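Local atomic coordinates of N-acetylcysteine deacetylase (Bacillus subtilis, PDB entry 1YSJ), a protein that probably deacetylates N-acetylcysteine to cysteine and acetate as a dinuclear-metal hydrolase of the M20 peptidase family, letting the bacterium use S-(2-succino)cysteine as its sulfur source. Residues 190-201 with 337-348; 327-337 with 390-401. The protein carries 1 engineered substitution. One frame throughout, in Å; residues are numbered along the deposited sequence.

Contact 1. Residues 190-201 with 337-348; sequences GTIGVKEGPLMA and YQTVHAEQSPGG
From T191 beside Q338 to V194 beside H341 the two backbones run parallel, with their short strand axes 34° apart; after a two-residue shift in register, the segments meet again in a single bridge, M200 with S345. Five hydrogen bonds build the first ladder, from Q338 N to G190 O at 2.8 Å through to A342 N on V194 O. Two more hydrogen bonds hold this bridge, S345 N to L199 O at 2.9 Å and A201 N to S345 O. On one face of the ladder the beta-branched T191 and V340 suit extended strands and meet through methyls, CG2 to CG2 at 3.8 Å. CG2 of T191 lies anti to its backbone N, and this leaves OG1 on the side of Q338 CB. On the other face I192 brings CD1, the end of its longer branch, to 3.9 Å from Y337 CB, while helices 325-334 and 384-402 cover the same side. A342 CB settles against the bare backbone of G193, 3.7 Å from G193 C; L199 CD1 packs on the same methyl. Where the segments part, K195 packs over A342. Its CG sits between the backbone N and carbonyl carbon (chi1 80°), carrying CD to 3.2 Å from A342 O, and the bent tail brings NZ back to donate to both E196 O and P198 O within its own turn. Selenomethionine M200 lays its CE beside G347 O at 3.5 Å; the M200 side chain as a whole is about 7 Å from a bound nickel. The first ladder forms the edge of the mixed sheet of the M20 catalytic domain; the M200 bridge lies where strand 197-211 leaves for the four-stranded antiparallel sheet, beside the dinuclear metal site.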
# COMPACT_ATOMS: atom_id res chain seq x y z
N GLY A 190 4.75 10.92 45.30
CA GLY A 190 3.89 11.50 46.32
C GLY A 190 2.71 12.25 45.73
O GLY A 190 1.86 12.77 46.46
N THR A 191 2.66 12.31 44.40
CA THR A 191 1.61 13.02 43.68
C THR A 191 0.68 12.06 42.92
O THR A 191 1.14 11.18 42.20
CB THR A 191 2.20 14.08 42.73
OG1 THR A 191 2.99 15.00 43.48
CG2 THR A 191 1.10 14.84 42.00
N ILE A 192 -0.62 12.26 43.10
CA ILE A 192 -1.67 11.48 42.45
C ILE A 192 -2.47 12.40 41.51
O ILE A 192 -2.92 13.47 41.91
CB ILE A 192 -2.60 10.80 43.51
CG1 ILE A 192 -1.84 9.75 44.33
CG2 ILE A 192 -3.81 10.13 42.86
CD1 ILE A 192 -1.28 10.25 45.65
N GLY A 193 -2.61 11.98 40.25
CA GLY A 193 -3.33 12.76 39.24
C GLY A 193 -4.82 12.46 39.25
O GLY A 193 -5.22 11.31 39.06
N VAL A 194 -5.63 13.50 39.44
CA VAL A 194 -7.06 13.34 39.71
C VAL A 194 -7.94 14.25 38.84
O VAL A 194 -7.78 15.47 38.85
CB VAL A 194 -7.36 13.59 41.23
CG1 VAL A 194 -8.85 13.66 41.49
CG2 VAL A 194 -6.73 12.50 42.09
N LYS A 195 -8.87 13.65 38.09
CA LYS A 195 -9.93 14.39 37.40
C LYS A 195 -11.21 13.56 37.23
O LYS A 195 -11.14 12.33 37.11
CB LYS A 195 -9.46 14.94 36.05
CG LYS A 195 -9.45 13.93 34.90
CD LYS A 195 -8.96 14.53 33.58
CE LYS A 195 -9.90 15.62 33.04
NZ LYS A 195 -11.26 15.12 32.72
N GLU A 196 -12.36 14.23 37.22
CA GLU A 196 -13.62 13.58 36.85
C GLU A 196 -13.78 13.58 35.32
O GLU A 196 -13.16 14.39 34.63
CB GLU A 196 -14.83 14.23 37.57
CG GLU A 196 -15.22 15.64 37.10
CD GLU A 196 -16.11 16.40 38.11
OE1 GLU A 196 -17.11 15.84 38.63
OE2 GLU A 196 -15.82 17.59 38.37
N GLY A 197 -14.59 12.66 34.81
CA GLY A 197 -14.85 12.57 33.38
C GLY A 197 -13.72 11.94 32.58
O GLY A 197 -12.95 11.14 33.12
N PRO A 198 -13.60 12.32 31.29
CA PRO A 198 -12.67 11.72 30.33
C PRO A 198 -11.20 11.92 30.70
O PRO A 198 -10.75 13.06 30.88
CB PRO A 198 -12.99 12.45 29.02
CG PRO A 198 -14.34 13.06 29.23
CD PRO A 198 -14.40 13.39 30.67
N LEU A 199 -10.46 10.82 30.80
CA LEU A 199 -9.04 10.85 31.13
C LEU A 199 -8.19 10.34 29.97
O LEU A 199 -7.15 10.92 29.64
CB LEU A 199 -8.76 10.03 32.39
CG LEU A 199 -7.31 9.93 32.89
CD1 LEU A 199 -6.81 11.28 33.38
CD2 LEU A 199 -7.17 8.89 33.98
N MSE A 200 -8.64 9.25 29.35
CA MSE A 200 -7.91 8.61 28.26
C MSE A 200 -8.84 8.37 27.09
O MSE A 200 -10.01 8.07 27.27
CB MSE A 200 -7.28 7.29 28.72
CG MSE A 200 -6.39 7.43 29.94
SE MSE A 200 -5.50 5.79 30.41
CE MSE A 200 -4.18 5.73 28.94
N ALA A 201 -8.29 8.49 25.89
CA ALA A 201 -9.08 8.47 24.67
C ALA A 201 -9.70 7.10 24.37
O ALA A 201 -9.18 6.06 24.77
CB ALA A 201 -8.23 8.93 23.49
N TYR A 337 -0.05 13.19 51.02
CA TYR A 337 0.36 13.18 49.62
C TYR A 337 -0.34 14.31 48.88
O TYR A 337 -1.30 14.89 49.39
CB TYR A 337 0.08 11.82 48.96
CG TYR A 337 0.87 10.67 49.56
CD1 TYR A 337 0.27 9.43 49.77
CD2 TYR A 337 2.21 10.83 49.92
CE1 TYR A 337 0.99 8.37 50.33
CE2 TYR A 337 2.94 9.79 50.48
CZ TYR A 337 2.33 8.56 50.68
OH TYR A 337 3.05 7.52 51.22
N GLN A 338 0.15 14.62 47.68
CA GLN A 338 -0.41 15.72 46.90
C GLN A 338 -1.24 15.24 45.72
O GLN A 338 -1.02 14.14 45.19
CB GLN A 338 0.70 16.68 46.44
CG GLN A 338 1.33 17.49 47.57
CD GLN A 338 0.36 18.46 48.25
OE1 GLN A 338 -0.53 19.02 47.61
NE2 GLN A 338 0.54 18.66 49.55
N THR A 339 -2.20 16.07 45.32
CA THR A 339 -2.98 15.82 44.11
C THR A 339 -2.81 16.97 43.12
O THR A 339 -2.65 18.13 43.52
CB THR A 339 -4.48 15.61 44.39
OG1 THR A 339 -4.98 16.70 45.18
CG2 THR A 339 -4.72 14.30 45.13
N VAL A 340 -2.83 16.64 41.84
CA VAL A 340 -2.87 17.63 40.77
C VAL A 340 -4.03 17.30 39.84
O VAL A 340 -4.56 16.18 39.87
CB VAL A 340 -1.54 17.70 39.96
CG1 VAL A 340 -0.39 18.20 40.84
CG2 VAL A 340 -1.19 16.35 39.34
N HIS A 341 -4.45 18.27 39.03
CA HIS A 341 -5.49 18.04 38.04
C HIS A 341 -4.93 17.21 36.89
O HIS A 341 -4.03 17.66 36.17
CB HIS A 341 -6.08 19.36 37.53
CG HIS A 341 -7.27 19.18 36.65
ND1 HIS A 341 -8.49 18.74 37.12
CD2 HIS A 341 -7.44 19.38 35.32
CE1 HIS A 341 -9.35 18.68 36.13
NE2 HIS A 341 -8.74 19.06 35.02
N ALA A 342 -5.48 16.01 36.73
CA ALA A 342 -4.96 15.04 35.77
C ALA A 342 -5.02 15.53 34.32
O ALA A 342 -6.07 15.98 33.85
CB ALA A 342 -5.69 13.70 35.91
N GLU A 343 -3.89 15.44 33.63
CA GLU A 343 -3.83 15.72 32.20
C GLU A 343 -4.31 14.50 31.42
O GLU A 343 -4.04 13.36 31.82
CB GLU A 343 -2.41 16.09 31.79
CG GLU A 343 -1.94 17.45 32.30
CD GLU A 343 -0.47 17.73 32.01
OE1 GLU A 343 -0.06 18.91 32.14
OE2 GLU A 343 0.28 16.79 31.66
N GLN A 344 -5.01 14.74 30.32
CA GLN A 344 -5.52 13.65 29.49
C GLN A 344 -4.40 12.92 28.74
O GLN A 344 -3.36 13.49 28.44
CB GLN A 344 -6.59 14.15 28.52
CG GLN A 344 -7.94 14.39 29.18
CD GLN A 344 -8.94 15.11 28.27
OE1 GLN A 344 -10.14 14.84 28.31
NE2 GLN A 344 -8.44 16.03 27.44
N SER A 345 -4.64 11.64 28.46
CA SER A 345 -3.69 10.83 27.70
C SER A 345 -4.33 10.38 26.39
O SER A 345 -5.50 9.99 26.37
CB SER A 345 -3.23 9.63 28.53
OG SER A 345 -2.19 8.91 27.87
N PRO A 346 -3.56 10.44 25.28
CA PRO A 346 -4.05 9.98 23.97
C PRO A 346 -4.16 8.45 23.88
O PRO A 346 -4.81 7.94 22.97
CB PRO A 346 -2.97 10.48 23.00
CG PRO A 346 -2.14 11.45 23.78
CD PRO A 346 -2.19 10.95 25.18
N GLY A 347 -3.55 7.74 24.82
CA GLY A 347 -3.57 6.28 24.83
C GLY A 347 -4.88 5.71 25.32
O GLY A 347 -5.70 6.41 25.91
N GLY A 348 -5.08 4.42 25.07
CA GLY A 348 -6.28 3.71 25.50
C GLY A 348 -5.96 2.69 26.57
O GLY A 348 -4.89 2.08 26.56

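Contact 2. Residues 327-337 with 390-401; sequences AASEAAARLGY and QYFAELAVIVLE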
# COMPACT_ATOMS: atom_id res chain seq x y z
N ALA A 327 -13.40 11.45 47.54
CA ALA A 327 -12.67 10.33 48.14
C ALA A 327 -11.24 10.23 47.63
O ALA A 327 -10.31 9.98 48.41
CB ALA A 327 -13.42 9.02 47.91
N ALA A 328 -11.06 10.41 46.32
CA ALA A 328 -9.74 10.34 45.69
C ALA A 328 -8.82 11.44 46.21
O ALA A 328 -7.61 11.22 46.33
CB ALA A 328 -9.86 10.43 44.18
N SER A 329 -9.39 12.59 46.54
CA SER A 329 -8.65 13.73 47.07
C SER A 329 -8.31 13.57 48.55
O SER A 329 -7.19 13.85 48.97
CB SER A 329 -9.43 15.03 46.86
OG SER A 329 -9.65 15.29 45.49
N GLU A 330 -9.29 13.13 49.35
CA GLU A 330 -9.09 13.00 50.79
C GLU A 330 -8.19 11.83 51.19
O GLU A 330 -7.58 11.86 52.26
CB GLU A 330 -10.42 12.98 51.56
CG GLU A 330 -11.38 11.83 51.24
CD GLU A 330 -12.72 11.97 51.96
OE1 GLU A 330 -13.74 12.24 51.30
OE2 GLU A 330 -12.75 11.81 53.21
N ALA A 331 -8.08 10.83 50.32
CA ALA A 331 -7.16 9.71 50.55
C ALA A 331 -5.71 10.18 50.52
O ALA A 331 -4.90 9.76 51.35
CB ALA A 331 -7.39 8.60 49.54
N ALA A 332 -5.39 11.06 49.57
CA ALA A 332 -4.06 11.65 49.47
C ALA A 332 -3.82 12.64 50.60
O ALA A 332 -2.71 12.71 51.13
CB ALA A 332 -3.88 12.33 48.12
N ALA A 333 -4.86 13.39 50.96
CA ALA A 333 -4.79 14.39 52.02
C ALA A 333 -4.49 13.76 53.38
O ALA A 333 -3.63 14.24 54.11
CB ALA A 333 -6.07 15.20 52.08
N ARG A 334 -5.19 12.67 53.70
CA ARG A 334 -4.99 11.91 54.95
C ARG A 334 -3.57 11.39 55.13
O ARG A 334 -3.08 11.29 56.26
CB ARG A 334 -5.96 10.73 55.02
CG ARG A 334 -7.34 11.07 55.55
CD ARG A 334 -8.09 9.79 55.86
NE ARG A 334 -9.52 10.01 56.08
CZ ARG A 334 -10.41 9.05 56.27
NH1 ARG A 334 -10.04 7.77 56.27
NH2 ARG A 334 -11.69 9.35 56.45
N LEU A 335 -2.92 11.05 54.02
CA LEU A 335 -1.57 10.48 54.06
C LEU A 335 -0.47 11.52 53.79
O LEU A 335 0.71 11.18 53.74
CB LEU A 335 -1.47 9.31 53.08
CG LEU A 335 -2.53 8.21 53.25
CD1 LEU A 335 -2.62 7.35 52.01
CD2 LEU A 335 -2.27 7.35 54.49
N GLY A 336 -0.87 12.77 53.62
CA GLY A 336 0.07 13.85 53.34
C GLY A 336 0.68 13.79 51.95
O GLY A 336 1.78 14.29 51.73
N TYR A 337 -0.05 13.19 51.02
CA TYR A 337 0.36 13.18 49.62
C TYR A 337 -0.34 14.31 48.88
O TYR A 337 -1.30 14.89 49.39
CB TYR A 337 0.08 11.82 48.96
CG TYR A 337 0.87 10.67 49.56
CD1 TYR A 337 0.27 9.43 49.77
CD2 TYR A 337 2.21 10.83 49.92
CE1 TYR A 337 0.99 8.37 50.33
CE2 TYR A 337 2.94 9.79 50.48
CZ TYR A 337 2.33 8.56 50.68
OH TYR A 337 3.05 7.52 51.22
N GLN A 390 -0.30 2.57 49.96
CA GLN A 390 -0.99 3.31 51.01
C GLN A 390 -2.21 4.07 50.49
O GLN A 390 -3.25 4.11 51.15
CB GLN A 390 -0.03 4.30 51.69
CG GLN A 390 1.14 3.67 52.43
CD GLN A 390 1.94 4.68 53.24
OE1 GLN A 390 2.61 4.33 54.21
NE2 GLN A 390 1.87 5.96 52.86
N TYR A 391 -2.07 4.68 49.31
CA TYR A 391 -3.14 5.46 48.71
C TYR A 391 -4.42 4.65 48.48
O TYR A 391 -5.51 5.08 48.86
CB TYR A 391 -2.69 6.09 47.39
CG TYR A 391 -3.77 6.92 46.72
CD1 TYR A 391 -4.07 8.20 47.19
CD2 TYR A 391 -4.49 6.41 45.64
CE1 TYR A 391 -5.07 8.96 46.59
CE2 TYR A 391 -5.49 7.17 45.03
CZ TYR A 391 -5.77 8.45 45.51
OH TYR A 391 -6.75 9.21 44.92
N PHE A 392 -4.27 3.48 47.86
CA PHE A 392 -5.40 2.63 47.52
C PHE A 392 -5.98 1.92 48.74
O PHE A 392 -7.17 1.59 48.75
CB PHE A 392 -5.03 1.65 46.42
CG PHE A 392 -5.06 2.25 45.05
CD1 PHE A 392 -3.92 2.84 44.51
CD2 PHE A 392 -6.23 2.27 44.30
CE1 PHE A 392 -3.94 3.42 43.24
CE2 PHE A 392 -6.27 2.84 43.03
CZ PHE A 392 -5.13 3.42 42.50
N ALA A 393 -5.15 1.70 49.76
CA ALA A 393 -5.63 1.18 51.04
C ALA A 393 -6.52 2.21 51.74
O ALA A 393 -7.57 1.86 52.28
CB ALA A 393 -4.46 0.79 51.92
N GLU A 394 -6.11 3.48 51.70
CA GLU A 394 -6.89 4.53 52.35
C GLU A 394 -8.13 4.88 51.53
O GLU A 394 -9.19 5.14 52.11
CB GLU A 394 -6.02 5.77 52.60
CG GLU A 394 -6.55 6.68 53.70
CD GLU A 394 -6.58 6.00 55.08
OE1 GLU A 394 -5.67 5.20 55.39
OE2 GLU A 394 -7.52 6.29 55.85
N LEU A 395 -7.99 4.88 50.21
CA LEU A 395 -9.11 5.10 49.30
C LEU A 395 -10.21 4.05 49.50
O LEU A 395 -11.38 4.39 49.58
CB LEU A 395 -8.63 5.11 47.84
CG LEU A 395 -9.66 5.36 46.74
CD1 LEU A 395 -10.24 6.78 46.82
CD2 LEU A 395 -9.05 5.12 45.38
N ALA A 396 -9.81 2.78 49.59
CA ALA A 396 -10.75 1.68 49.82
C ALA A 396 -11.59 1.87 51.09
O ALA A 396 -12.81 1.70 51.06
CB ALA A 396 -10.01 0.35 49.88
N VAL A 397 -10.92 2.24 52.18
CA VAL A 397 -11.59 2.51 53.46
C VAL A 397 -12.57 3.69 53.35
O VAL A 397 -13.70 3.61 53.84
CB VAL A 397 -10.56 2.77 54.60
CG1 VAL A 397 -11.25 3.21 55.89
CG2 VAL A 397 -9.70 1.53 54.84
N ILE A 398 -12.13 4.76 52.68
CA ILE A 398 -12.94 5.96 52.52
C ILE A 398 -14.15 5.73 51.61
O ILE A 398 -15.27 6.16 51.94
CB ILE A 398 -12.11 7.16 51.99
CG1 ILE A 398 -11.11 7.61 53.06
CG2 ILE A 398 -13.01 8.33 51.60
CD1 ILE A 398 -10.00 8.50 52.54
N VAL A 399 -13.94 5.05 50.49
CA VAL A 399 -15.03 4.74 49.56
C VAL A 399 -16.12 3.91 50.24
O VAL A 399 -17.30 4.25 50.16
CB VAL A 399 -14.53 4.07 48.26
CG1 VAL A 399 -15.71 3.58 47.40
CG2 VAL A 399 -13.68 5.03 47.46
N LEU A 400 -15.71 2.84 50.92
CA LEU A 400 -16.65 1.94 51.60
C LEU A 400 -17.44 2.61 52.74
O LEU A 400 -18.51 2.13 53.11
CB LEU A 400 -15.94 0.67 52.09
CG LEU A 400 -15.49 -0.35 51.03
CD1 LEU A 400 -14.62 -1.43 51.66
CD2 LEU A 400 -16.68 -0.98 50.30
N GLU A 401 -16.90 3.71 53.28
CA GLU A 401 -17.61 4.51 54.28
C GLU A 401 -18.82 5.22 53.69
O GLU A 401 -19.85 5.35 54.35
CB GLU A 401 -16.67 5.56 54.90
CG GLU A 401 -15.73 5.03 55.98
CD GLU A 401 -14.66 6.05 56.39
OE1 GLU A 401 -14.68 7.20 55.88
OE2 GLU A 401 -13.79 5.70 57.22
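R334 reaches across to E394, I398 and E401 where helices 327-334 and 390-401 cross at 127°, their axes approaching to 8.6 Å. From a CB directed at the other helix, its chain runs extended as far as NE, and CD passes 3.5 Å from E394 OE2. NE and CZ then lie over I398, whose CG1 rests against one face of the guanidinium, 3.6 Å from CZ. NH1 donates in the guanidinium plane to the anti lone pair of E394 OE2 at 3.0 Å, a salt bridge, while NH2 makes a longer one with E401 OE1. Arginine suits the place because its methylenes and flat face can cover an isoleucine while its edge meets carboxylates. E394, bent at chi2, shares its charge: OE1 forms a salt bridge with R141. Deeper between the helices they interlock as knobs into holes. A331 CB sits among Y391, E394, L395 and I398, and I398 in turn among A327, E330, A331 and R334. Small alanines let the backbones come close; A327 CB, for example, lies 3.8 Å from I398 CG2. With CG of Y391 anti to its backbone N (chi1 -180°), the ring extends along the alanine side, where CE1 touches A331 CB at 3.8 Å and the hydroxyl donates to A328 O at 2.6 Å. A phenylalanine in place of Y391 would probably leave A328 O without its hydroxyl donor and cost the helices one polar tie. F392, on the far side of its helix, packs on strands 175-184 and 360-366. Such obliquely crossed helices layered on a mixed sheet are characteristic of the alpha/beta catalytic domain of M20 peptidases.

In the fold
Starting at the N terminus, the chain first lays down most of the mixed sheet, then segment 190-201. Contact 1 closes a loop of 135 residues that holds most of the four-stranded antiparallel sheet, bringing the chain back to the catalytic domain. Helix 325-334 lies near the end of that loop and turns at G336 into strand 338-341, so the segments of the two contacts alternate along the chain and the contacts cross, sharing Y337. Contact 2 then closes a 52-residue loop with strand 360-366 and the nickel ligand H374. The two contacts meet where T339 and I192 touch A332, and I192 also touches Y391, tying the sheet edge to both helices.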